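Long-range contacts in nucleoporin NUP82 (Saccharomyces cerevisiae, PDB 3PBP), which forms part of the nuclear pore complex, serving as a structural component and as a docking or interaction partner for transiently associated nuclear transport factors: residues Arg24-Ser29 against Asn425-Asn430; Arg34-Gln39 against Asp78-Phe83. The protein carries 1 engineered substitution. All blocks are in the same frame, centred on the assembly; numbering follows the deposited sequence.

Contact 1: residues Arg24-Ser29 against Asn425-Asn430; sequences RYIFSS and NLAYIN
The amide of Asn425 meets the ring of Tyr25 at its edge: ND2 lies 3.5 Å from CD2 of Tyr25, close to the ring plane, and the two flat groups stand 84° apart. The ring's hydroxyl is hydrogen-bonded to the carbonyl of Phe69. The ring of Phe27 comes obliquely to Asn425, its CE1 4.3 Å from OD1. Asn425 turns its CG anti to its own backbone N (chi1 -158°), carrying OD1 over to strand 24-29. There, as modelled, it accepts a bond from Ile26 N, 3.3 Å from OD1 and fairly straight (162°), although the donor sits above the carbonyl plane. OD1 also lies close to Ile26 O, another acceptor, so the amide's turn is uncertain. Asparagine suits this place because its short polar arm spans a gap the backbones leave. A leucine here would probably leave the backbone of Ile26 without its polar partner and Tyr25 without the amide at its edge. Further along, Ser28 OG donates to Tyr428 O at 2.6 Å, lying in the carbonyl plane on a lone pair. Small Ala427 lets the strands come close, its CB 4.2 Å from Ile26 CG2, and the CD1 atoms of Ile26 and Ile429 meet at 4.4 Å. Two strands running broadly the same way, axes 5.8 Å apart, here join the first and last blades of a beta-propeller, closing its ring.

Contact 2: residues Arg34-Gln39 against Asp78-Phe83; sequences RIVFIQ and DLLCLF
Val36 and Ile38 point their side chains at Leu80 across the interface between the first two blades of the beta-propeller, where one sheet packs on the next. The axes of strands 34-39 and 79-83 lie 10.6 Å apart, a spacing filled by side chains and too wide for backbone pairing. Leu80 reaches into it, and its CD1 meets two partners tip to tip: Ile38 CD1 at 3.6 Å and Val36 CG1 at 4.1 Å. The valine puts CG1 anti to its backbone N (chi1 176°), which aims that branch at the leucine. Ile38 CD1 also reaches Leu82 CD2, at 4.4 Å. Branched aliphatic residues suit this buried seam because alternate positions of each strand face the neighbouring blade, and their methyl groups meet end to end without leaving a polar atom to satisfy. Where strand 79-83 begins, the chemistry changes. Asp78, partly exposed in the turn before it, forms a salt bridge with the buried Arg34, whose guanidinium also makes a cation-pi contact with Trp95. Arg34, at the end of the apolar row, is long enough to cross the gap between the blades, its chain bent at chi3 (113°). The guanidinium and carboxylate planes stand 89° apart, with a single carboxylate oxygen at the guanidinium edge: Asp78 OD1 takes two weak bonds there, from Arg34 NH1 at 3.3 Å and from Arg34 NH2 at 3.4 Å.

In the fold
Both contacts involve the first blade, whose strands 24-29 and 34-39 are antiparallel neighbours joined by backbone pairing of Tyr25 with Ile38 and Phe27 with Val36. Through contact 1 the blade meets the last one, across almost the whole of this N-terminal beta-propeller domain of NUP82; through contact 2 it meets the second, its successor in the chain. Contact 1 is partly buried and places neighbouring edge strands side by side, so polar side chains facing backbone atoms share the joining with a few apolar contacts. Contact 2 is more fully buried and sets sheet against sheet, so aliphatic branches predominate, with charge confined to one end. The centres of contact 1 and contact 2 lie about 9 Å apart.

Contact 1: residues Arg24-Ser29 against Asn425-Asn430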
loop_
_atom_site.group_PDB
_atom_site.type_symbol
_atom_site.label_atom_id
_atom_site.label_comp_id
_atom_site.label_asym_id
_atom_site.label_seq_id
_atom_site.Cartn_x
_atom_site.Cartn_y
_atom_site.Cartn_z
ATOM N N ARG A 24 -10.459 -25.506 -2.639
ATOM C CA ARG A 24 -9.905 -25.738 -3.985
ATOM C C ARG A 24 -9.382 -24.476 -4.668
ATOM O O ARG A 24 -10.070 -23.454 -4.736
ATOM C CB ARG A 24 -10.957 -26.358 -4.908
ATOM C CG ARG A 24 -11.431 -27.739 -4.516
ATOM C CD ARG A 24 -12.676 -28.079 -5.297
ATOM N NE ARG A 24 -12.424 -29.056 -6.344
ATOM C CZ ARG A 24 -13.182 -29.190 -7.427
ATOM N NH1 ARG A 24 -14.240 -28.398 -7.607
ATOM N NH2 ARG A 24 -12.891 -30.124 -8.326
ATOM N N TYR A 25 -8.172 -24.555 -5.204
ATOM C CA TYR A 25 -7.594 -23.410 -5.888
ATOM C C TYR A 25 -7.030 -23.808 -7.230
ATOM O O TYR A 25 -6.730 -24.968 -7.472
ATOM C CB TYR A 25 -6.492 -22.785 -5.047
ATOM C CG TYR A 25 -6.912 -22.496 -3.626
ATOM C CD1 TYR A 25 -6.918 -23.507 -2.658
ATOM C CD2 TYR A 25 -7.291 -21.207 -3.239
ATOM C CE1 TYR A 25 -7.285 -23.242 -1.336
ATOM C CE2 TYR A 25 -7.660 -20.932 -1.919
ATOM C CZ TYR A 25 -7.654 -21.955 -0.973
ATOM O OH TYR A 25 -8.019 -21.693 0.335
ATOM N N ILE A 26 -6.890 -22.827 -8.105
ATOM C CA ILE A 26 -6.350 -23.068 -9.429
ATOM C C ILE A 26 -5.583 -21.824 -9.872
ATOM O O ILE A 26 -6.024 -20.697 -9.643
ATOM C CB ILE A 26 -7.481 -23.388 -10.433
ATOM C CG1 ILE A 26 -6.881 -23.698 -11.805
ATOM C CG2 ILE A 26 -8.476 -22.219 -10.493
ATOM C CD1 ILE A 26 -7.911 -24.051 -12.839
ATOM N N PHE A 27 -4.422 -22.032 -10.479
ATOM C CA PHE A 27 -3.584 -20.927 -10.956
ATOM C C PHE A 27 -2.989 -21.348 -12.290
ATOM O O PHE A 27 -2.918 -22.547 -12.601
ATOM C CB PHE A 27 -2.434 -20.667 -9.990
ATOM C CG PHE A 27 -2.854 -20.579 -8.563
ATOM C CD1 PHE A 27 -3.393 -19.389 -8.051
ATOM C CD2 PHE A 27 -2.730 -21.692 -7.721
ATOM C CE1 PHE A 27 -3.801 -19.306 -6.721
ATOM C CE2 PHE A 27 -3.135 -21.622 -6.387
ATOM C CZ PHE A 27 -3.674 -20.421 -5.883
ATOM N N SER A 28 -2.571 -20.370 -13.083
ATOM C CA SER A 28 -1.957 -20.666 -14.362
ATOM C C SER A 28 -0.670 -19.879 -14.392
ATOM O O SER A 28 -0.436 -19.030 -13.543
ATOM C CB SER A 28 -2.862 -20.295 -15.537
ATOM O OG SER A 28 -3.056 -18.902 -15.610
ATOM N N SER A 29 0.164 -20.166 -15.377
ATOM C CA SER A 29 1.471 -19.537 -15.485
ATOM C C SER A 29 1.908 -19.535 -16.951
ATOM O O SER A 29 1.344 -20.267 -17.774
ATOM C CB SER A 29 2.462 -20.370 -14.663
ATOM O OG SER A 29 3.355 -19.543 -13.965
ATOM N N ASN A 425 -12.277 -18.561 -7.767
ATOM C CA ASN A 425 -10.854 -18.462 -7.993
ATOM C C ASN A 425 -10.748 -18.378 -9.522
ATOM O O ASN A 425 -11.289 -19.227 -10.229
ATOM C CB ASN A 425 -10.210 -19.741 -7.437
ATOM C CG ASN A 425 -8.751 -19.575 -7.110
ATOM O OD1 ASN A 425 -7.889 -19.718 -7.974
ATOM N ND2 ASN A 425 -8.459 -19.271 -5.852
ATOM N N LEU A 426 -10.093 -17.344 -10.040
ATOM C CA LEU A 426 -9.954 -17.201 -11.489
ATOM C C LEU A 426 -8.586 -17.615 -12.008
ATOM O O LEU A 426 -7.606 -17.633 -11.270
ATOM C CB LEU A 426 -10.212 -15.760 -11.919
ATOM C CG LEU A 426 -11.652 -15.305 -12.082
ATOM C CD1 LEU A 426 -12.425 -15.572 -10.806
ATOM C CD2 LEU A 426 -11.659 -13.828 -12.427
ATOM N N ALA A 427 -8.531 -17.934 -13.294
ATOM C CA ALA A 427 -7.289 -18.323 -13.935
ATOM C C ALA A 427 -7.433 -18.278 -15.452
ATOM O O ALA A 427 -8.425 -18.726 -16.009
ATOM C CB ALA A 427 -6.891 -19.715 -13.482
ATOM N N TYR A 428 -6.432 -17.715 -16.111
ATOM C CA TYR A 428 -6.408 -17.617 -17.568
ATOM C C TYR A 428 -5.736 -18.871 -18.118
ATOM O O TYR A 428 -4.630 -19.215 -17.716
ATOM C CB TYR A 428 -5.622 -16.372 -17.989
ATOM C CG TYR A 428 -5.234 -16.304 -19.450
ATOM C CD1 TYR A 428 -6.070 -15.711 -20.397
ATOM C CD2 TYR A 428 -4.001 -16.786 -19.875
ATOM C CE1 TYR A 428 -5.675 -15.593 -21.735
ATOM C CE2 TYR A 428 -3.599 -16.681 -21.197
ATOM C CZ TYR A 428 -4.431 -16.082 -22.127
ATOM O OH TYR A 428 -4.001 -15.974 -23.437
ATOM N N ILE A 429 -6.409 -19.560 -19.031
ATOM C CA ILE A 429 -5.853 -20.766 -19.617
ATOM C C ILE A 429 -5.858 -20.694 -21.139
ATOM O O ILE A 429 -6.912 -20.583 -21.763
ATOM C CB ILE A 429 -6.637 -21.998 -19.177
ATOM C CG1 ILE A 429 -6.524 -22.149 -17.666
ATOM C CG2 ILE A 429 -6.112 -23.233 -19.886
ATOM C CD1 ILE A 429 -7.384 -23.244 -17.103
ATOM N N ASN A 430 -4.670 -20.751 -21.729
ATOM C CA ASN A 430 -4.541 -20.691 -23.169
ATOM C C ASN A 430 -4.534 -22.118 -23.683
ATOM O O ASN A 430 -3.550 -22.833 -23.529
ATOM C CB ASN A 430 -3.242 -19.988 -23.547
ATOM C CG ASN A 430 -3.296 -19.390 -24.933
ATOM O OD1 ASN A 430 -3.618 -20.077 -25.904
ATOM N ND2 ASN A 430 -2.990 -18.096 -25.037
#

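Contact 2: residues Arg34-Gln39 against Asp78-Phe83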
loop_
_atom_site.group_PDB
_atom_site.type_symbol
_atom_site.label_atom_id
_atom_site.label_comp_id
_atom_site.label_asym_id
_atom_site.label_seq_id
_atom_site.Cartn_x
_atom_site.Cartn_y
_atom_site.Cartn_z
ATOM N N ARG A 34 0.763 -23.240 -18.168
ATOM C CA ARG A 34 0.964 -24.206 -17.077
ATOM C C ARG A 34 -0.155 -24.058 -16.060
ATOM O O ARG A 34 -0.476 -22.947 -15.660
ATOM C CB ARG A 34 2.273 -23.956 -16.327
ATOM C CG ARG A 34 3.539 -23.805 -17.147
ATOM C CD ARG A 34 4.442 -22.876 -16.362
ATOM N NE ARG A 34 5.650 -23.503 -15.847
ATOM C CZ ARG A 34 6.358 -23.009 -14.837
ATOM N NH1 ARG A 34 5.967 -21.901 -14.226
ATOM N NH2 ARG A 34 7.483 -23.600 -14.466
ATOM N N ILE A 35 -0.715 -25.176 -15.611
ATOM C CA ILE A 35 -1.806 -25.161 -14.641
ATOM C C ILE A 35 -1.416 -25.750 -13.287
ATOM O O ILE A 35 -0.739 -26.776 -13.232
ATOM C CB ILE A 35 -3.010 -25.967 -15.177
ATOM C CG1 ILE A 35 -3.557 -25.301 -16.436
ATOM C CG2 ILE A 35 -4.093 -26.074 -14.108
ATOM C CD1 ILE A 35 -4.546 -26.177 -17.172
ATOM N N VAL A 36 -1.831 -25.087 -12.210
ATOM C CA VAL A 36 -1.587 -25.581 -10.857
ATOM C C VAL A 36 -2.968 -25.723 -10.224
ATOM O O VAL A 36 -3.790 -24.805 -10.281
ATOM C CB VAL A 36 -0.697 -24.627 -9.998
ATOM C CG1 VAL A 36 -0.563 -25.163 -8.572
ATOM C CG2 VAL A 36 0.692 -24.540 -10.595
ATOM N N PHE A 37 -3.207 -26.877 -9.615
ATOM C CA PHE A 37 -4.497 -27.203 -9.020
ATOM C C PHE A 37 -4.329 -27.743 -7.607
ATOM O O PHE A 37 -3.626 -28.732 -7.406
ATOM C CB PHE A 37 -5.155 -28.256 -9.916
ATOM C CG PHE A 37 -6.571 -28.585 -9.554
ATOM C CD1 PHE A 37 -7.590 -27.662 -9.746
ATOM C CD2 PHE A 37 -6.898 -29.849 -9.077
ATOM C CE1 PHE A 37 -8.914 -27.999 -9.473
ATOM C CE2 PHE A 37 -8.215 -30.191 -8.804
ATOM C CZ PHE A 37 -9.225 -29.262 -9.004
ATOM N N ILE A 38 -4.954 -27.099 -6.625
ATOM C CA ILE A 38 -4.855 -27.561 -5.235
ATOM C C ILE A 38 -6.179 -28.166 -4.751
ATOM O O ILE A 38 -7.249 -27.558 -4.882
ATOM C CB ILE A 38 -4.443 -26.427 -4.270
ATOM C CG1 ILE A 38 -3.056 -25.915 -4.644
ATOM C CG2 ILE A 38 -4.427 -26.945 -2.837
ATOM C CD1 ILE A 38 -2.509 -24.918 -3.673
ATOM N N GLN A 39 -6.094 -29.369 -4.186
ATOM C CA GLN A 39 -7.275 -30.087 -3.707
ATOM C C GLN A 39 -6.869 -31.228 -2.762
ATOM O O GLN A 39 -5.986 -32.036 -3.084
ATOM C CB GLN A 39 -8.031 -30.613 -4.923
ATOM C CG GLN A 39 -8.968 -31.763 -4.694
ATOM C CD GLN A 39 -9.628 -32.182 -5.993
ATOM O OE1 GLN A 39 -10.478 -31.458 -6.543
ATOM N NE2 GLN A 39 -9.224 -33.341 -6.514
ATOM N N ASP A 78 6.137 -20.368 -9.990
ATOM C CA ASP A 78 7.062 -21.288 -9.348
ATOM C C ASP A 78 6.813 -21.454 -7.852
ATOM O O ASP A 78 7.221 -22.446 -7.243
ATOM C CB ASP A 78 8.492 -20.831 -9.609
ATOM C CG ASP A 78 8.809 -20.740 -11.099
ATOM O OD1 ASP A 78 8.294 -21.577 -11.885
ATOM O OD2 ASP A 78 9.583 -19.834 -11.486
ATOM N N LEU A 79 6.122 -20.488 -7.262
ATOM C CA LEU A 79 5.843 -20.551 -5.844
ATOM C C LEU A 79 4.376 -20.309 -5.465
ATOM O O LEU A 79 3.642 -19.558 -6.129
ATOM C CB LEU A 79 6.697 -19.533 -5.099
ATOM C CG LEU A 79 8.205 -19.641 -5.180
ATOM C CD1 LEU A 79 8.816 -18.625 -4.209
ATOM C CD2 LEU A 79 8.625 -21.052 -4.843
ATOM N N LEU A 80 3.969 -20.964 -4.377
ATOM C CA LEU A 80 2.637 -20.826 -3.811
ATOM C C LEU A 80 2.828 -20.323 -2.378
ATOM O O LEU A 80 3.809 -20.654 -1.705
ATOM C CB LEU A 80 1.910 -22.163 -3.784
ATOM C CG LEU A 80 1.458 -22.711 -5.132
ATOM C CD1 LEU A 80 0.788 -24.051 -4.890
ATOM C CD2 LEU A 80 0.496 -21.734 -5.830
ATOM N N CYS A 81 1.903 -19.490 -1.933
ATOM C CA CYS A 81 1.956 -18.965 -0.590
ATOM C C CYS A 81 0.605 -19.239 0.049
ATOM O O CYS A 81 -0.419 -18.715 -0.400
ATOM C CB CYS A 81 2.230 -17.467 -0.603
ATOM S SG CYS A 81 2.443 -16.795 1.054
ATOM N N LEU A 82 0.606 -20.084 1.077
ATOM C CA LEU A 82 -0.620 -20.442 1.782
ATOM C C LEU A 82 -0.544 -19.809 3.167
ATOM O O LEU A 82 0.455 -19.975 3.891
ATOM C CB LEU A 82 -0.753 -21.970 1.871
ATOM C CG LEU A 82 -0.503 -22.692 0.536
ATOM C CD1 LEU A 82 0.991 -22.904 0.384
ATOM C CD2 LEU A 82 -1.226 -24.018 0.468
ATOM N N PHE A 83 -1.588 -19.064 3.531
ATOM C CA PHE A 83 -1.588 -18.382 4.818
ATOM C C PHE A 83 -2.961 -18.116 5.415
ATOM O O PHE A 83 -3.982 -18.158 4.732
ATOM C CB PHE A 83 -0.864 -17.036 4.694
ATOM C CG PHE A 83 -1.580 -16.046 3.808
ATOM C CD1 PHE A 83 -1.453 -16.103 2.418
ATOM C CD2 PHE A 83 -2.410 -15.072 4.356
ATOM C CE1 PHE A 83 -2.144 -15.199 1.585
ATOM C CE2 PHE A 83 -3.106 -14.167 3.538
ATOM C CZ PHE A 83 -2.972 -14.232 2.154
#